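Long-range contact in Xcc_ctr_pt (PDB 6NJW), which is the C-terminal region, with its Toprim domain, of a Class 2 OLD family nuclease that probably cleaves nucleic acid by two-metal catalysis: residues E16-G28 with L68-D82. Residues are numbered along the deposited sequence; the frame is centred on the assembly and turned at random.
Sequences EIFFSRGVILVEG and LGPEGLNIPHVILTD
Val-23 and Leu-25 pair with the strand at 77-82 through a regular parallel ladder. Val-23 N donates to Pro-76 O (3.0 Å) and Leu-25 N to Val-78 O, while Val-78 N and Leu-80 N return bonds to the carbonyls of Val-23 and Leu-25. The two strand axes diverge by only 14°. Where the ladder ends, water 1 continues it, accepting from Glu-27 N and donating to Leu-80 O.

Past the strand end, the extended side chain of Glu-27 (chi2 -178°) carries its carboxylate alongside the neighbouring strand. Its OE2 accepts from Asp-82 N, the amide standing 2.9 Å from OE2 and above the carboxylate plane. Thr-81 OG1 also lies against Glu-27 OE2, but their separation of 2.4 Å is too short to be taken at face value. OE1 lies 4.0 Å from Asp-82 OD2, and water 2 bridges the two oxygens by donating to both. Asp-82 belongs to the magnesium site of this structure together with Tyr-209, and Glu-27 is a magnesium ligand in another structure of the protein, so the contact brings together two acidic metal ligands of the Toprim domain.

Apolar side chains pack on both faces of the strand pair. On one, Ile-24 CG1 lies beside Val-78 CG2 at 3.6 Å, the two side chains pointing the same way. On the other, Leu-68 CD1 reaches Val-23 CB (3.9 Å) and meets Leu-25 CD1 tip to tip. Before the strands, Leu-73 CD1 sits over the centre of the Phe-18 ring, 11° off its normal, in a CH-pi contact.

His-77 ND1 bonds Ile-75 O within the ring plane, and NE2 is held by Tyr-127. In the four-stranded parallel sheet these are the two inner strands, with strand 51-55 beyond 22-26 and strand 127-130 beyond 77-82; helix 208-226 packs on Ile-24, Val-78 and Leu-80, helix 62-68 on Leu-25 and Ile-79.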
loop_
_atom_site.group_PDB
_atom_site.type_symbol
_atom_site.label_atom_id
_atom_site.label_comp_id
_atom_site.label_asym_id
_atom_site.label_seq_id
_atom_site.Cartn_x
_atom_site.Cartn_y
_atom_site.Cartn_z
ATOM N N GLU A 16 19.531 1.197 1.592
ATOM C CA GLU A 16 19.051 -0.170 1.453
ATOM C C GLU A 16 18.621 -0.457 0.022
ATOM O O GLU A 16 18.760 -1.591 -0.450
ATOM C CB GLU A 16 17.892 -0.424 2.416
ATOM C CG GLU A 16 18.184 -0.035 3.860
ATOM C CD GLU A 16 16.950 -0.116 4.748
ATOM O OE1 GLU A 16 15.829 -0.256 4.206
ATOM O OE2 GLU A 16 17.101 -0.038 5.987
ATOM N N ILE A 17 18.088 0.553 -0.672
ATOM C CA ILE A 17 17.689 0.380 -2.067
ATOM C C ILE A 17 18.858 -0.150 -2.887
ATOM O O ILE A 17 18.723 -1.112 -3.654
ATOM C CB ILE A 17 17.144 1.705 -2.635
ATOM C CG1 ILE A 17 15.798 2.042 -1.981
ATOM C CG2 ILE A 17 16.985 1.617 -4.146
ATOM C CD1 ILE A 17 14.891 2.929 -2.839
ATOM N N PHE A 18 20.040 0.445 -2.707
ATOM C CA PHE A 18 21.203 -0.016 -3.463
ATOM C C PHE A 18 21.621 -1.442 -3.108
ATOM O O PHE A 18 22.391 -2.044 -3.864
ATOM C CB PHE A 18 22.385 0.943 -3.262
ATOM C CG PHE A 18 22.365 2.141 -4.188
ATOM C CD1 PHE A 18 21.528 3.222 -3.931
ATOM C CD2 PHE A 18 23.184 2.181 -5.311
ATOM C CE1 PHE A 18 21.504 4.332 -4.783
ATOM C CE2 PHE A 18 23.174 3.280 -6.163
ATOM C CZ PHE A 18 22.329 4.359 -5.902
ATOM N N PHE A 19 21.131 -2.005 -2.004
ATOM C CA PHE A 19 21.452 -3.378 -1.624
ATOM C C PHE A 19 20.308 -4.359 -1.881
ATOM O O PHE A 19 20.427 -5.533 -1.518
ATOM C CB PHE A 19 21.846 -3.441 -0.144
ATOM C CG PHE A 19 23.230 -2.912 0.153
ATOM C CD1 PHE A 19 24.151 -2.699 -0.869
ATOM C CD2 PHE A 19 23.608 -2.625 1.460
ATOM C CE1 PHE A 19 25.424 -2.209 -0.591
ATOM C CE2 PHE A 19 24.876 -2.141 1.745
ATOM C CZ PHE A 19 25.786 -1.933 0.716
ATOM N N SER A 20 19.219 -3.928 -2.515
ATOM C CA SER A 20 18.005 -4.736 -2.580
ATOM C C SER A 20 17.870 -5.497 -3.895
ATOM O O SER A 20 18.391 -5.090 -4.933
ATOM C CB SER A 20 16.774 -3.853 -2.385
ATOM O OG SER A 20 16.941 -3.076 -1.217
ATOM N N ARG A 21 17.152 -6.623 -3.841
ATOM C CA ARG A 21 16.771 -7.318 -5.063
ATOM C C ARG A 21 15.472 -6.781 -5.651
ATOM O O ARG A 21 15.247 -6.927 -6.861
ATOM C CB ARG A 21 16.636 -8.825 -4.804
ATOM C CG ARG A 21 17.928 -9.515 -4.342
ATOM C CD ARG A 21 17.707 -11.026 -4.157
ATOM N NE ARG A 21 18.872 -11.713 -3.590
ATOM C CZ ARG A 21 19.821 -12.285 -4.325
ATOM N NH1 ARG A 21 19.738 -12.251 -5.651
ATOM N NH2 ARG A 21 20.849 -12.893 -3.742
ATOM N N GLY A 22 14.637 -6.140 -4.832
ATOM C CA GLY A 22 13.373 -5.597 -5.296
ATOM C C GLY A 22 12.900 -4.525 -4.343
ATOM O O GLY A 22 13.353 -4.449 -3.193
ATOM N N VAL A 23 11.989 -3.672 -4.834
ATOM C CA VAL A 23 11.498 -2.545 -4.042
ATOM C C VAL A 23 9.985 -2.441 -4.182
ATOM O O VAL A 23 9.462 -2.475 -5.294
ATOM C CB VAL A 23 12.132 -1.204 -4.454
ATOM C CG1 VAL A 23 11.599 -0.100 -3.533
ATOM C CG2 VAL A 23 13.641 -1.273 -4.334
ATOM N N ILE A 24 9.293 -2.300 -3.058
ATOM C CA ILE A 24 7.867 -2.004 -3.018
ATOM C C ILE A 24 7.700 -0.532 -2.656
ATOM O O ILE A 24 8.029 -0.128 -1.536
ATOM C CB ILE A 24 7.142 -2.886 -1.990
ATOM C CG1 ILE A 24 7.206 -4.366 -2.401
ATOM C CG2 ILE A 24 5.703 -2.398 -1.810
ATOM C CD1 ILE A 24 6.953 -5.320 -1.193
ATOM N N LEU A 25 7.147 0.256 -3.575
ATOM C CA LEU A 25 6.974 1.694 -3.374
ATOM C C LEU A 25 5.562 1.963 -2.882
ATOM O O LEU A 25 4.592 1.535 -3.524
ATOM C CB LEU A 25 7.225 2.458 -4.681
ATOM C CG LEU A 25 8.637 2.346 -5.246
ATOM C CD1 LEU A 25 8.658 2.974 -6.656
ATOM C CD2 LEU A 25 9.601 3.047 -4.294
ATOM N N VAL A 26 5.452 2.672 -1.753
ATOM C CA VAL A 26 4.182 2.970 -1.105
ATOM C C VAL A 26 4.137 4.462 -0.776
ATOM O O VAL A 26 5.156 5.149 -0.775
ATOM C CB VAL A 26 3.983 2.117 0.168
ATOM C CG1 VAL A 26 4.100 0.602 -0.191
ATOM C CG2 VAL A 26 4.986 2.493 1.222
ATOM N N GLU A 27 2.931 4.963 -0.488
ATOM C CA GLU A 27 2.764 6.403 -0.304
ATOM C C GLU A 27 3.225 6.885 1.067
ATOM O O GLU A 27 3.797 7.972 1.183
ATOM C CB GLU A 27 1.302 6.796 -0.512
ATOM C CG GLU A 27 0.822 6.689 -1.957
ATOM C CD GLU A 27 -0.630 7.148 -2.088
ATOM O OE1 GLU A 27 -1.139 7.762 -1.126
ATOM O OE2 GLU A 27 -1.256 6.899 -3.139
ATOM N N GLY A 28 2.968 6.120 2.123
ATOM C CA GLY A 28 3.244 6.636 3.448
ATOM C C GLY A 28 3.529 5.590 4.503
ATOM O O GLY A 28 3.784 4.414 4.197
ATOM N N LEU A 68 14.845 3.268 -10.264
ATOM C CA LEU A 68 14.754 1.813 -10.384
ATOM C C LEU A 68 14.489 1.329 -11.804
ATOM O O LEU A 68 14.650 0.137 -12.072
ATOM C CB LEU A 68 13.657 1.277 -9.439
ATOM C CG LEU A 68 13.741 1.786 -7.997
ATOM C CD1 LEU A 68 12.450 1.491 -7.231
ATOM C CD2 LEU A 68 14.934 1.191 -7.270
ATOM N N GLY A 69 14.131 2.213 -12.727
ATOM C CA GLY A 69 13.814 1.823 -14.079
ATOM C C GLY A 69 15.022 1.497 -14.931
ATOM O O GLY A 69 16.165 1.478 -14.465
ATOM N N PRO A 70 14.788 1.218 -16.211
ATOM C CA PRO A 70 15.886 0.722 -17.054
ATOM C C PRO A 70 16.963 1.754 -17.330
ATOM O O PRO A 70 18.083 1.365 -17.664
ATOM C CB PRO A 70 15.183 0.292 -18.349
ATOM C CG PRO A 70 13.884 1.046 -18.370
ATOM C CD PRO A 70 13.489 1.191 -16.911
ATOM N N GLU A 71 16.680 3.038 -17.211
ATOM C CA GLU A 71 17.727 4.042 -17.378
ATOM C C GLU A 71 18.412 4.376 -16.064
ATOM O O GLU A 71 19.293 5.246 -16.030
ATOM C CB GLU A 71 17.148 5.311 -18.006
ATOM C CG GLU A 71 16.716 5.122 -19.471
ATOM C CD GLU A 71 17.880 4.739 -20.376
ATOM O OE1 GLU A 71 18.939 5.421 -20.356
ATOM O OE2 GLU A 71 17.743 3.754 -21.123
ATOM N N GLY A 72 18.012 3.713 -14.984
ATOM C CA GLY A 72 18.605 3.911 -13.682
ATOM C C GLY A 72 19.262 2.624 -13.244
ATOM O O GLY A 72 20.104 2.090 -13.967
ATOM N N LEU A 73 18.858 2.087 -12.092
ATOM C CA LEU A 73 19.446 0.857 -11.577
ATOM C C LEU A 73 18.814 -0.418 -12.129
ATOM O O LEU A 73 19.398 -1.495 -11.964
ATOM C CB LEU A 73 19.344 0.839 -10.049
ATOM C CG LEU A 73 20.096 1.938 -9.324
ATOM C CD1 LEU A 73 19.840 1.880 -7.806
ATOM C CD2 LEU A 73 21.581 1.818 -9.642
ATOM N N ASN A 74 17.636 -0.340 -12.756
ATOM C CA ASN A 74 16.994 -1.502 -13.375
ATOM C C ASN A 74 16.709 -2.598 -12.338
ATOM O O ASN A 74 17.117 -3.755 -12.476
ATOM C CB ASN A 74 17.842 -2.036 -14.537
ATOM C CG ASN A 74 17.042 -2.900 -15.479
ATOM O OD1 ASN A 74 15.979 -2.493 -15.944
ATOM N ND2 ASN A 74 17.536 -4.108 -15.753
ATOM N N ILE A 75 15.990 -2.203 -11.298
ATOM C CA ILE A 75 15.639 -3.060 -10.166
ATOM C C ILE A 75 14.143 -3.347 -10.247
ATOM O O ILE A 75 13.353 -2.408 -10.419
ATOM C CB ILE A 75 15.997 -2.383 -8.823
ATOM C CG1 ILE A 75 17.516 -2.288 -8.638
ATOM C CG2 ILE A 75 15.404 -3.103 -7.626
ATOM C CD1 ILE A 75 17.898 -1.536 -7.387
ATOM N N PRO A 76 13.711 -4.604 -10.129
ATOM C CA PRO A 76 12.267 -4.885 -10.099
ATOM C C PRO A 76 11.578 -4.125 -8.969
ATOM O O PRO A 76 12.064 -4.075 -7.839
ATOM C CB PRO A 76 12.202 -6.401 -9.875
ATOM C CG PRO A 76 13.563 -6.926 -10.215
ATOM C CD PRO A 76 14.534 -5.820 -9.965
ATOM N N HIS A 77 10.426 -3.526 -9.277
ATOM C CA HIS A 77 9.716 -2.767 -8.268
ATOM C C HIS A 77 8.229 -2.773 -8.590
ATOM O O HIS A 77 7.817 -3.071 -9.708
ATOM C CB HIS A 77 10.230 -1.325 -8.184
ATOM C CG HIS A 77 10.060 -0.580 -9.466
ATOM N ND1 HIS A 77 10.929 -0.730 -10.524
ATOM C CD2 HIS A 77 9.089 0.266 -9.888
ATOM C CE1 HIS A 77 10.509 0.008 -11.541
ATOM N NE2 HIS A 77 9.396 0.620 -11.181
ATOM N N VAL A 78 7.427 -2.441 -7.581
ATOM C CA VAL A 78 5.984 -2.329 -7.729
ATOM C C VAL A 78 5.549 -1.017 -7.083
ATOM O O VAL A 78 6.296 -0.400 -6.336
ATOM C CB VAL A 78 5.247 -3.529 -7.097
ATOM C CG1 VAL A 78 5.582 -4.807 -7.860
ATOM C CG2 VAL A 78 5.625 -3.673 -5.612
ATOM N N ILE A 79 4.319 -0.596 -7.368
ATOM C CA ILE A 79 3.750 0.609 -6.767
ATOM C C ILE A 79 2.386 0.280 -6.177
ATOM O O ILE A 79 1.596 -0.435 -6.794
ATOM C CB ILE A 79 3.615 1.750 -7.806
ATOM C CG1 ILE A 79 4.976 2.386 -8.087
ATOM C CG2 ILE A 79 2.607 2.809 -7.340
ATOM C CD1 ILE A 79 4.975 3.298 -9.333
ATOM N N LEU A 80 2.106 0.831 -5.000
ATOM C CA LEU A 80 0.792 0.795 -4.368
ATOM C C LEU A 80 0.355 2.234 -4.161
ATOM O O LEU A 80 1.034 2.992 -3.458
ATOM C CB LEU A 80 0.844 0.062 -3.019
ATOM C CG LEU A 80 1.196 -1.419 -3.152
ATOM C CD1 LEU A 80 1.615 -2.040 -1.826
ATOM C CD2 LEU A 80 -0.044 -2.094 -3.681
ATOM N N THR A 81 -0.772 2.613 -4.753
ATOM C CA THR A 81 -1.212 3.999 -4.632
ATOM C C THR A 81 -2.734 4.041 -4.636
ATOM O O THR A 81 -3.397 3.068 -5.006
ATOM C CB THR A 81 -0.619 4.867 -5.753
ATOM O OG1 THR A 81 -0.792 6.262 -5.441
ATOM C CG2 THR A 81 -1.259 4.541 -7.083
ATOM N N ASP A 82 -3.280 5.180 -4.196
ATOM C CA ASP A 82 -4.720 5.355 -4.001
ATOM C C ASP A 82 -5.350 6.090 -5.176
ATOM O O ASP A 82 -4.775 7.049 -5.701
ATOM C CB ASP A 82 -4.996 6.131 -2.712
ATOM C CG ASP A 82 -4.672 5.323 -1.470
ATOM O OD1 ASP A 82 -4.467 4.102 -1.603
ATOM O OD2 ASP A 82 -4.618 5.901 -0.368
HETATM O O HOH W 1 0.644 3.279 -0.830
HETATM O O HOH W 2 -3.562 8.278 -0.206
#